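PDB 1VDW: fructose-bisphosphatase from Pyrococcus horikoshii, which probably hydrolyses fructose 1,6-bisphosphate to fructose 6-phosphate and phosphate with the help of magnesium, working as a homodimer of the inositol monophosphatase superfamily. Local coordinates for residues 9-12 with 13-17; 49-52 with 53-57; 126-129 with 130-133; 179-182 with 183-186; 16-19 with 20-24. All coordinates share one frame; numbering follows the deposited sequence.

Contact 1: 9-12 with 13-17; sequences IAID and IIRDF
With CG anti to its carbonyl carbon (chi1 -66°) and the chain extended from CG to NE, R15 folds its guanidinium back over I11. The methyl it covers is CG2, the I11 branch set anti to that residue's backbone N. This carbon sits over the centre of the guanidinium, 3.7 Å above its plane. A water lies at the edge of the same group, in plane, and joins it to the preceding turn: it accepts from R15 NH1 at 2.8 Å and donates to D12 OD1 at 2.6 Å. The two charges do not pair directly: D12 OD1 lies well out of the guanidinium plane, 4.5 Å from R15 NH1, and no N-H points at it. The other carboxylate oxygen, OD2, makes salt bridges to K8 and to K57 of helix 45-60. The second branch of I11 ends beside I14, their side chains side by side and pointing the same way, with CD1 atoms 4.0 Å apart, while I13 turns inward to F115, I54 and F58. Beneath run regular bonds from residue i+4 to i, such as R15 N to I11 O at 3.0 Å. A charged flank with a bridging water and an aliphatic inner flank are typical of an amphipathic alpha-helix, here helix 3-20 laid against strand 110-118 and helix 45-60.

Contact 2: 49-52 with 53-57; sequences VAEN and IIISK
Packing between E51 and I55 is tight on the buried flank: CG of E51 comes within 3.5 Å of I55 CG1, the two side chains meeting at a slant. Beyond CG the E51 chain stays extended, and its OE1 forms a salt bridge with K48 rather than with anything in 53-57. I53 is also close-set, since its CG1 occupies the crowded position between backbone N and carbonyl carbon (chi1 59°). That torsion pushes CG1 to 3.1 Å from A50 O, while I53 N bonds to V49 O at 3.2 Å. The flank carrying N52 and S56 is looser and faces solvent more. There the main-chain bond from S56 N to N52 O has stretched to 3.4 Å and is weak. The hydroxyl adds a second, shorter bond: S56 OG donates to N52 O at 2.6 Å, in the carbonyl plane, having been turned back over the helix by chi1 of 63°. N52 O thus receives two bonds, the one from the amide weak. A serine hydroxyl returning to the carbonyl four residues earlier is a familiar feature of alpha-helices. Helix 45-60 is amphipathic, and its inner face brings the side chain of A50 within about 4 Å of that of L86, a predicted ligand of the catalytic magnesium.

Contact 3: 126-129 with 130-133; sequences EGIP and GKGS
The carbonyl oxygen of I128 is gripped by two successive backbone amides, K131 N at 2.9 Å and G132 N, also at 2.9 Å. The first bond closes a type II turn, with P129 and G130 at its two central positions and G130 taking a positive phi of 90°. The second begins the antiparallel pairing. Because K131 and G132 both face I128, the returning strand starts with a classic beta bulge. I128 N completes the hydrogen-bonded pair by donating to G132 O at 2.9 Å. Farther from the turn, G127 and S133 form a non-hydrogen-bonded pair, and S133 CA approaches E126 O at 3.1 Å in a CA-H...O contact. Side chains follow the bulge. K131, its CG anti to the backbone N (chi1 -176°), runs alongside I128 and in the same direction: CB of K131 rests 3.7 Å from I128 CG2, and farther out CD of K131 comes 4.1 Å from I128 CD1. S133 projects on the face opposite I128, and its OG lies 3.7 Å from G127 CA while bonding to I208 O. The E126 carboxylate is taken up by Y113 and by a salt bridge to R7, and E211 accepts from G130 N at the turn. The hairpin joins strands 123-128 and 132-135 of the large mixed sheet, between strands 110-118 and 138-140, with helix 199-211 reaching P129 through V207 and S133 through E211.

Contact 4: 179-182 with 183-186; sequences LAYL and ARGA
R184 begins with CB 4.0 Å from A180 O, and its CG settles between carbonyls, 3.6 Å from A180 O and 3.7 Å from Y181 O. CG is wedged between the residue's own backbone N and carbonyl carbon (chi1 67°). The chain then extends to NE beside Y181, both side chains pointing the same way. NE passes Y181 CD1, and NH2 reaches that same CD1 at 3.6 Å. Ring and guanidinium planes are inclined by 65°, so the two do not stack flat. The polar tip is held elsewhere: NE bonds to Y125 OH and NH1 to N94 O of the second subunit; NH2, hydrogen-bonded elsewhere as well, lies near the like-charged R123. Y181 CB also touches A186 CB at 3.9 Å. The Y181 hydroxyl bonds to E118. Behind these side chains the helix closes in a Schellman motif. G185 adopts positive phi, A186 N returns to Y181 O at 2.8 Å, and G185 N reaches L182 O at 3.2 Å from well above the carbonyl plane. L179 and L182 lean on strand 234-239, A183 on strand 138-140, and A180 and Y181 on strand 123-128. The end of helix 175-184 is thus lodged between the two mixed sheets and against the second subunit.

Contact 5: 16-19 with 20-24; sequences DFDH and NIMPL
CB of I21 stands over the centre of the F17 ring, 3.7 Å from the centroid and only 8° off the ring normal, a CH-pi contact. The CG2 branch continues across the same ring to F17 CZ, at 3.4 Å. M22 takes the rim instead. Bent at chi2 (-52°), its chain brings SD to 3.7 Å from F17 CE2, at the ring edge, in a Met-aromatic contact; on the way CG passes D18 OD1, whose hydrogen-bond partner is Y117 OH. A second layer, made of backbone, sets these groups in place. F17 O accepts from I21 N at 2.8 Å and from M22 N at 3.2 Å, the donors arriving from opposite faces of its carbonyl plane. One residue earlier, D16 O is also doubly held: N20 N donates at 2.9 Å, and N20 ND2 folds back to it at 3.1 Å. The N20 amide lies next to the H19 imidazole, the planes 63° apart. Outside this layer, P119 touches F17 and M22, F99 meets M22, and I21 lodges among V46, V49 and A50 of helix 45-60, with F92 nearby. The side chain of F17 comes within about 4 Å of that of L86, a predicted magnesium ligand. With D16 O and F17 O each bonded twice, the alpha-helix can probably give way to the 3-10 segment 22-24 without leaving those acceptors unpaired, while carbon and sulfur pack round F17.

In the fold
Contacts 1, 2 and 5 gather on one side of the chain. Contacts 1 and 5 are successive turns of helix 3-20 and its exit, and both meet helix 45-60, which carries contact 2: contact 1 through a salt bridge as well as packing, contact 5 through packing alone, chiefly I21 on V49 and A50. All three are partly buried, with charged or polar outer flanks. Contacts 3 and 4 are more deeply buried but differ in kind. The hairpin of 126-133 relies on main-chain pairing within the large sheet, whereas 179-186, about 26 Å from contact 2 between centres, ends a helix and is the one contact reached by the second subunit.

Contact 1: 9-12 with 13-17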
loop_
_atom_site.group_PDB
_atom_site.type_symbol
_atom_site.label_atom_id
_atom_site.label_comp_id
_atom_site.label_asym_id
_atom_site.label_seq_id
_atom_site.Cartn_x
_atom_site.Cartn_y
_atom_site.Cartn_z
ATOM N N ILE A 9 3.562 25.276 12.663
ATOM C CA ILE A 9 2.620 25.318 11.555
ATOM C C ILE A 9 2.247 23.897 11.122
ATOM O O ILE A 9 1.096 23.629 10.774
ATOM C CB ILE A 9 3.219 26.100 10.365
ATOM C CG1 ILE A 9 3.424 27.561 10.780
ATOM C CG2 ILE A 9 2.304 26.002 9.152
ATOM C CD1 ILE A 9 4.025 28.433 9.711
ATOM N N ALA A 10 3.218 22.989 11.155
ATOM C CA ALA A 10 2.960 21.603 10.774
ATOM C C ALA A 10 1.875 21.021 11.678
ATOM O O ALA A 10 0.978 20.312 11.217
ATOM C CB ALA A 10 4.237 20.781 10.887
ATOM N N ILE A 11 1.957 21.327 12.971
ATOM C CA ILE A 11 0.964 20.828 13.911
ATOM C C ILE A 11 -0.413 21.432 13.629
ATOM O O ILE A 11 -1.421 20.736 13.716
ATOM C CB ILE A 11 1.367 21.121 15.367
ATOM C CG1 ILE A 11 2.711 20.457 15.670
ATOM C CG2 ILE A 11 0.286 20.618 16.318
ATOM C CD1 ILE A 11 2.739 18.971 15.415
ATOM N N ASP A 12 -0.467 22.722 13.303
ATOM C CA ASP A 12 -1.754 23.337 12.986
ATOM C C ASP A 12 -2.362 22.572 11.813
ATOM O O ASP A 12 -3.564 22.316 11.777
ATOM C CB ASP A 12 -1.600 24.809 12.578
ATOM C CG ASP A 12 -1.123 25.697 13.713
ATOM O OD1 ASP A 12 -1.352 25.356 14.892
ATOM O OD2 ASP A 12 -0.533 26.757 13.414
ATOM N N ILE A 13 -1.518 22.212 10.850
ATOM C CA ILE A 13 -1.969 21.479 9.677
ATOM C C ILE A 13 -2.460 20.076 10.034
ATOM O O ILE A 13 -3.491 19.634 9.527
ATOM C CB ILE A 13 -0.848 21.420 8.618
ATOM C CG1 ILE A 13 -0.628 22.826 8.049
ATOM C CG2 ILE A 13 -1.208 20.430 7.515
ATOM C CD1 ILE A 13 0.574 22.957 7.146
ATOM N N ILE A 14 -1.741 19.379 10.908
ATOM C CA ILE A 14 -2.176 18.047 11.324
ATOM C C ILE A 14 -3.591 18.172 11.876
ATOM O O ILE A 14 -4.489 17.418 11.505
ATOM C CB ILE A 14 -1.264 17.455 12.433
ATOM C CG1 ILE A 14 0.068 17.007 11.830
ATOM C CG2 ILE A 14 -1.955 16.274 13.123
ATOM C CD1 ILE A 14 1.041 16.450 12.845
ATOM N N ARG A 15 -3.787 19.143 12.763
ATOM C CA ARG A 15 -5.094 19.358 13.367
ATOM C C ARG A 15 -6.165 19.724 12.341
ATOM O O ARG A 15 -7.271 19.182 12.375
ATOM C CB ARG A 15 -4.989 20.438 14.444
ATOM C CG ARG A 15 -4.142 19.994 15.622
ATOM C CD ARG A 15 -3.868 21.129 16.587
ATOM N NE ARG A 15 -3.155 20.651 17.765
ATOM C CZ ARG A 15 -2.507 21.433 18.621
ATOM N NH1 ARG A 15 -2.475 22.746 18.436
ATOM N NH2 ARG A 15 -1.892 20.899 19.664
ATOM N N ASP A 16 -5.846 20.636 11.428
ATOM C CA ASP A 16 -6.807 21.032 10.406
ATOM C C ASP A 16 -7.161 19.844 9.513
ATOM O O ASP A 16 -8.318 19.667 9.128
ATOM C CB ASP A 16 -6.247 22.172 9.548
ATOM C CG ASP A 16 -6.080 23.463 10.327
ATOM O OD1 ASP A 16 -6.899 23.718 11.234
ATOM O OD2 ASP A 16 -5.140 24.228 10.022
ATOM N N PHE A 17 -6.160 19.026 9.197
ATOM C CA PHE A 17 -6.367 17.862 8.349
ATOM C C PHE A 17 -7.279 16.838 9.017
ATOM O O PHE A 17 -8.239 16.364 8.411
ATOM C CB PHE A 17 -5.030 17.199 8.023
ATOM C CG PHE A 17 -5.142 16.098 7.015
ATOM C CD1 PHE A 17 -4.987 16.364 5.661
ATOM C CD2 PHE A 17 -5.437 14.798 7.414
ATOM C CE1 PHE A 17 -5.124 15.353 4.717
ATOM C CE2 PHE A 17 -5.578 13.781 6.476
ATOM C CZ PHE A 17 -5.421 14.060 5.128
HETATM O O HOH W 1 -3.353 24.245 16.187
#

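Contact 2: 49-52 with 53-57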
loop_
_atom_site.group_PDB
_atom_site.type_symbol
_atom_site.label_atom_id
_atom_site.label_comp_id
_atom_site.label_asym_id
_atom_site.label_seq_id
_atom_site.Cartn_x
_atom_site.Cartn_y
_atom_site.Cartn_z
ATOM N N VAL A 49 -10.994 20.403 -0.429
ATOM C CA VAL A 49 -11.000 20.718 0.989
ATOM C C VAL A 49 -9.564 20.734 1.501
ATOM O O VAL A 49 -9.176 21.630 2.249
ATOM C CB VAL A 49 -11.824 19.694 1.801
ATOM C CG1 VAL A 49 -11.702 19.992 3.288
ATOM C CG2 VAL A 49 -13.288 19.750 1.372
ATOM N N ALA A 50 -8.772 19.750 1.085
ATOM C CA ALA A 50 -7.381 19.677 1.513
ATOM C C ALA A 50 -6.629 20.911 1.029
ATOM O O ALA A 50 -5.811 21.479 1.753
ATOM C CB ALA A 50 -6.729 18.412 0.962
ATOM N N GLU A 51 -6.917 21.324 -0.199
ATOM C CA GLU A 51 -6.269 22.491 -0.774
ATOM C C GLU A 51 -6.658 23.763 -0.023
ATOM O O GLU A 51 -5.803 24.589 0.296
ATOM C CB GLU A 51 -6.650 22.634 -2.247
ATOM C CG GLU A 51 -6.005 23.823 -2.936
ATOM C CD GLU A 51 -6.446 23.972 -4.378
ATOM O OE1 GLU A 51 -7.656 24.174 -4.612
ATOM O OE2 GLU A 51 -5.583 23.885 -5.276
ATOM N N ASN A 52 -7.947 23.912 0.267
ATOM C CA ASN A 52 -8.434 25.098 0.969
ATOM C C ASN A 52 -7.755 25.345 2.304
ATOM O O ASN A 52 -7.308 26.456 2.582
ATOM C CB ASN A 52 -9.945 25.012 1.212
ATOM C CG ASN A 52 -10.757 25.231 -0.046
ATOM O OD1 ASN A 52 -10.265 25.776 -1.027
ATOM N ND2 ASN A 52 -12.019 24.816 -0.011
ATOM N N ILE A 53 -7.683 24.311 3.132
ATOM C CA ILE A 53 -7.091 24.449 4.455
ATOM C C ILE A 53 -5.589 24.705 4.480
ATOM O O ILE A 53 -5.112 25.517 5.276
ATOM C CB ILE A 53 -7.395 23.211 5.334
ATOM C CG1 ILE A 53 -6.844 21.945 4.674
ATOM C CG2 ILE A 53 -8.896 23.089 5.553
ATOM C CD1 ILE A 53 -7.077 20.683 5.482
ATOM N N ILE A 54 -4.841 24.042 3.607
ATOM C CA ILE A 54 -3.395 24.207 3.604
ATOM C C ILE A 54 -2.876 25.390 2.786
ATOM O O ILE A 54 -1.988 26.112 3.238
ATOM C CB ILE A 54 -2.704 22.909 3.126
ATOM C CG1 ILE A 54 -1.205 22.979 3.420
ATOM C CG2 ILE A 54 -2.952 22.699 1.641
ATOM C CD1 ILE A 54 -0.485 21.662 3.234
ATOM N N ILE A 55 -3.420 25.598 1.594
ATOM C CA ILE A 55 -2.965 26.704 0.762
ATOM C C ILE A 55 -3.248 28.047 1.423
ATOM O O ILE A 55 -2.396 28.936 1.431
ATOM C CB ILE A 55 -3.631 26.671 -0.629
ATOM C CG1 ILE A 55 -3.246 25.379 -1.355
ATOM C CG2 ILE A 55 -3.208 27.889 -1.440
ATOM C CD1 ILE A 55 -1.747 25.176 -1.508
ATOM N N SER A 56 -4.443 28.191 1.986
ATOM C CA SER A 56 -4.818 29.433 2.651
ATOM C C SER A 56 -3.860 29.705 3.804
ATOM O O SER A 56 -3.451 30.843 4.034
ATOM C CB SER A 56 -6.250 29.339 3.182
ATOM O OG SER A 56 -6.367 28.320 4.158
ATOM N N LYS A 57 -3.500 28.648 4.521
ATOM C CA LYS A 57 -2.592 28.748 5.656
ATOM C C LYS A 57 -1.289 29.448 5.278
ATOM O O LYS A 57 -0.882 30.418 5.919
ATOM C CB LYS A 57 -2.286 27.344 6.189
ATOM C CG LYS A 57 -1.398 27.304 7.420
ATOM C CD LYS A 57 -2.126 27.804 8.658
ATOM C CE LYS A 57 -1.312 27.530 9.916
ATOM N NZ LYS A 57 -2.012 27.979 11.153
#

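Contact 3: 126-129 with 130-133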
loop_
_atom_site.group_PDB
_atom_site.type_symbol
_atom_site.label_atom_id
_atom_site.label_comp_id
_atom_site.label_asym_id
_atom_site.label_seq_id
_atom_site.Cartn_x
_atom_site.Cartn_y
_atom_site.Cartn_z
ATOM N N GLU A 126 9.699 14.414 9.662
ATOM C CA GLU A 126 10.270 15.742 9.514
ATOM C C GLU A 126 11.700 15.658 9.014
ATOM O O GLU A 126 12.452 14.755 9.379
ATOM C CB GLU A 126 10.247 16.496 10.846
ATOM C CG GLU A 126 8.857 16.753 11.387
ATOM C CD GLU A 126 8.895 17.442 12.734
ATOM O OE1 GLU A 126 8.703 18.677 12.785
ATOM O OE2 GLU A 126 9.133 16.743 13.737
ATOM N N GLY A 127 12.062 16.612 8.168
ATOM C CA GLY A 127 13.406 16.667 7.636
ATOM C C GLY A 127 13.954 18.048 7.917
ATOM O O GLY A 127 13.340 19.054 7.560
ATOM N N ILE A 128 15.100 18.092 8.585
ATOM C CA ILE A 128 15.738 19.355 8.919
ATOM C C ILE A 128 17.168 19.291 8.412
ATOM O O ILE A 128 18.045 18.730 9.069
ATOM C CB ILE A 128 15.751 19.588 10.443
ATOM C CG1 ILE A 128 14.327 19.472 10.996
ATOM C CG2 ILE A 128 16.340 20.963 10.750
ATOM C CD1 ILE A 128 14.240 19.511 12.516
ATOM N N PRO A 129 17.414 19.842 7.214
ATOM C CA PRO A 129 18.761 19.829 6.639
ATOM C C PRO A 129 19.790 20.375 7.622
ATOM O O PRO A 129 19.595 21.436 8.216
ATOM C CB PRO A 129 18.611 20.704 5.400
ATOM C CG PRO A 129 17.195 20.416 4.973
ATOM C CD PRO A 129 16.456 20.475 6.288
ATOM N N GLY A 130 20.876 19.633 7.799
ATOM C CA GLY A 130 21.913 20.067 8.714
ATOM C C GLY A 130 21.704 19.564 10.128
ATOM O O GLY A 130 22.551 19.776 10.996
ATOM N N LYS A 131 20.576 18.903 10.374
ATOM C CA LYS A 131 20.298 18.374 11.701
ATOM C C LYS A 131 19.926 16.899 11.629
ATOM O O LYS A 131 20.528 16.065 12.305
ATOM C CB LYS A 131 19.174 19.160 12.377
ATOM C CG LYS A 131 18.921 18.712 13.810
ATOM C CD LYS A 131 17.848 19.539 14.486
ATOM C CE LYS A 131 17.605 19.054 15.908
ATOM N NZ LYS A 131 18.839 19.104 16.740
ATOM N N GLY A 132 18.933 16.577 10.806
ATOM C CA GLY A 132 18.525 15.195 10.661
ATOM C C GLY A 132 17.068 15.038 10.277
ATOM O O GLY A 132 16.345 16.022 10.116
ATOM N N SER A 133 16.651 13.788 10.102
ATOM C CA SER A 133 15.262 13.487 9.776
ATOM C C SER A 133 14.695 12.718 10.949
ATOM O O SER A 133 15.417 11.984 11.628
ATOM C CB SER A 133 15.160 12.680 8.488
ATOM O OG SER A 133 15.408 13.532 7.384
#

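Contact 4: 179-182 with 183-186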
loop_
_atom_site.group_PDB
_atom_site.type_symbol
_atom_site.label_atom_id
_atom_site.label_comp_id
_atom_site.label_asym_id
_atom_site.label_seq_id
_atom_site.Cartn_x
_atom_site.Cartn_y
_atom_site.Cartn_z
ATOM N N LEU A 179 8.770 7.689 -0.275
ATOM C CA LEU A 179 10.042 8.331 0.022
ATOM C C LEU A 179 10.266 8.374 1.542
ATOM O O LEU A 179 11.392 8.200 2.010
ATOM C CB LEU A 179 10.072 9.740 -0.573
ATOM C CG LEU A 179 10.251 9.749 -2.096
ATOM C CD1 LEU A 179 9.943 11.130 -2.645
ATOM C CD2 LEU A 179 11.680 9.331 -2.448
ATOM N N ALA A 180 9.203 8.600 2.311
ATOM C CA ALA A 180 9.311 8.619 3.767
ATOM C C ALA A 180 9.696 7.221 4.261
ATOM O O ALA A 180 10.464 7.077 5.215
ATOM C CB ALA A 180 7.985 9.053 4.390
ATOM N N TYR A 181 9.147 6.193 3.620
ATOM C CA TYR A 181 9.454 4.819 4.000
ATOM C C TYR A 181 10.926 4.538 3.731
ATOM O O TYR A 181 11.589 3.865 4.520
ATOM C CB TYR A 181 8.579 3.829 3.230
ATOM C CG TYR A 181 7.119 3.804 3.644
ATOM C CD1 TYR A 181 6.646 4.560 4.721
ATOM C CD2 TYR A 181 6.205 3.023 2.941
ATOM C CE1 TYR A 181 5.290 4.538 5.079
ATOM C CE2 TYR A 181 4.861 2.995 3.289
ATOM C CZ TYR A 181 4.412 3.753 4.355
ATOM O OH TYR A 181 3.072 3.718 4.665
ATOM N N LEU A 182 11.432 5.040 2.609
ATOM C CA LEU A 182 12.845 4.880 2.288
ATOM C C LEU A 182 13.670 5.566 3.383
ATOM O O LEU A 182 14.659 5.016 3.875
ATOM C CB LEU A 182 13.147 5.529 0.938
ATOM C CG LEU A 182 14.620 5.714 0.564
ATOM C CD1 LEU A 182 15.300 4.362 0.410
ATOM C CD2 LEU A 182 14.706 6.518 -0.723
ATOM N N ALA A 183 13.232 6.758 3.777
ATOM C CA ALA A 183 13.929 7.543 4.784
ATOM C C ALA A 183 14.067 6.859 6.135
ATOM O O ALA A 183 15.054 7.074 6.840
ATOM C CB ALA A 183 13.240 8.890 4.955
ATOM N N ARG A 184 13.090 6.041 6.517
ATOM C CA ARG A 184 13.181 5.385 7.818
ATOM C C ARG A 184 13.603 3.923 7.752
ATOM O O ARG A 184 13.628 3.234 8.771
ATOM C CB ARG A 184 11.868 5.527 8.598
ATOM C CG ARG A 184 10.678 4.798 8.012
ATOM C CD ARG A 184 9.469 4.914 8.941
ATOM N NE ARG A 184 8.278 4.296 8.363
ATOM C CZ ARG A 184 8.061 2.986 8.311
ATOM N NH1 ARG A 184 8.945 2.140 8.816
ATOM N NH2 ARG A 184 6.974 2.520 7.715
ATOM N N GLY A 185 13.919 3.445 6.556
ATOM C CA GLY A 185 14.385 2.075 6.412
ATOM C C GLY A 185 13.382 0.968 6.145
ATOM O O GLY A 185 13.660 -0.195 6.443
ATOM N N ALA A 186 12.228 1.310 5.579
ATOM C CA ALA A 186 11.200 0.321 5.268
ATOM C C ALA A 186 11.308 -0.153 3.817
ATOM O O ALA A 186 10.661 -1.125 3.427
ATOM C CB ALA A 186 9.821 0.910 5.532
#

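Contact 5: 16-19 with 20-24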
loop_
_atom_site.group_PDB
_atom_site.type_symbol
_atom_site.label_atom_id
_atom_site.label_comp_id
_atom_site.label_asym_id
_atom_site.label_seq_id
_atom_site.Cartn_x
_atom_site.Cartn_y
_atom_site.Cartn_z
ATOM N N ASP A 16 -5.846 20.636 11.428
ATOM C CA ASP A 16 -6.807 21.032 10.406
ATOM C C ASP A 16 -7.161 19.844 9.513
ATOM O O ASP A 16 -8.318 19.667 9.128
ATOM C CB ASP A 16 -6.247 22.172 9.548
ATOM C CG ASP A 16 -6.080 23.463 10.327
ATOM O OD1 ASP A 16 -6.899 23.718 11.234
ATOM O OD2 ASP A 16 -5.140 24.228 10.022
ATOM N N PHE A 17 -6.160 19.026 9.197
ATOM C CA PHE A 17 -6.367 17.862 8.349
ATOM C C PHE A 17 -7.279 16.838 9.017
ATOM O O PHE A 17 -8.239 16.364 8.411
ATOM C CB PHE A 17 -5.030 17.199 8.023
ATOM C CG PHE A 17 -5.142 16.098 7.015
ATOM C CD1 PHE A 17 -4.987 16.364 5.661
ATOM C CD2 PHE A 17 -5.437 14.798 7.414
ATOM C CE1 PHE A 17 -5.124 15.353 4.717
ATOM C CE2 PHE A 17 -5.578 13.781 6.476
ATOM C CZ PHE A 17 -5.421 14.060 5.128
ATOM N N ASP A 18 -6.975 16.485 10.260
ATOM C CA ASP A 18 -7.797 15.507 10.964
ATOM C C ASP A 18 -9.234 15.984 11.134
ATOM O O ASP A 18 -10.168 15.184 11.118
ATOM C CB ASP A 18 -7.218 15.187 12.346
ATOM C CG ASP A 18 -5.850 14.534 12.281
ATOM O OD1 ASP A 18 -5.501 13.955 11.231
ATOM O OD2 ASP A 18 -5.126 14.593 13.297
ATOM N N HIS A 19 -9.419 17.290 11.291
ATOM C CA HIS A 19 -10.757 17.823 11.493
ATOM C C HIS A 19 -11.591 17.973 10.228
ATOM O O HIS A 19 -12.789 17.692 10.237
ATOM C CB HIS A 19 -10.677 19.173 12.214
ATOM C CG HIS A 19 -12.014 19.788 12.494
ATOM N ND1 HIS A 19 -12.762 20.420 11.523
ATOM C CD2 HIS A 19 -12.747 19.844 13.630
ATOM C CE1 HIS A 19 -13.898 20.840 12.050
ATOM N NE2 HIS A 19 -13.915 20.504 13.327
ATOM N N ASN A 20 -10.960 18.401 9.142
ATOM C CA ASN A 20 -11.673 18.626 7.891
ATOM C C ASN A 20 -11.579 17.523 6.850
ATOM O O ASN A 20 -12.493 17.352 6.046
ATOM C CB ASN A 20 -11.196 19.935 7.265
ATOM C CG ASN A 20 -11.621 21.148 8.063
ATOM O OD1 ASN A 20 -12.777 21.569 8.004
ATOM N ND2 ASN A 20 -10.691 21.712 8.824
ATOM N N ILE A 21 -10.478 16.779 6.858
ATOM C CA ILE A 21 -10.288 15.725 5.875
ATOM C C ILE A 21 -10.582 14.305 6.350
ATOM O O ILE A 21 -11.307 13.571 5.682
ATOM C CB ILE A 21 -8.847 15.755 5.303
ATOM C CG1 ILE A 21 -8.562 17.116 4.661
ATOM C CG2 ILE A 21 -8.672 14.638 4.284
ATOM C CD1 ILE A 21 -9.459 17.449 3.486
ATOM N N MET A 22 -10.039 13.901 7.492
ATOM C CA MET A 22 -10.273 12.533 7.947
ATOM C C MET A 22 -11.738 12.119 8.101
ATOM O O MET A 22 -12.075 10.956 7.874
ATOM C CB MET A 22 -9.501 12.245 9.237
ATOM C CG MET A 22 -7.991 12.077 9.031
ATOM S SD MET A 22 -7.543 10.863 7.743
ATOM C CE MET A 22 -7.940 9.341 8.559
ATOM N N PRO A 23 -12.630 13.047 8.493
ATOM C CA PRO A 23 -14.021 12.604 8.619
ATOM C C PRO A 23 -14.577 12.171 7.263
ATOM O O PRO A 23 -15.614 11.512 7.182
ATOM C CB PRO A 23 -14.730 13.844 9.160
ATOM C CG PRO A 23 -13.664 14.505 9.977
ATOM C CD PRO A 23 -12.458 14.394 9.067
ATOM N N LEU A 24 -13.875 12.546 6.198
ATOM C CA LEU A 24 -14.290 12.207 4.845
ATOM C C LEU A 24 -13.820 10.819 4.414
ATOM O O LEU A 24 -14.289 10.289 3.407
ATOM C CB LEU A 24 -13.776 13.258 3.855
ATOM C CG LEU A 24 -14.334 14.678 4.004
ATOM C CD1 LEU A 24 -13.680 15.591 2.978
ATOM C CD2 LEU A 24 -15.846 14.664 3.817
#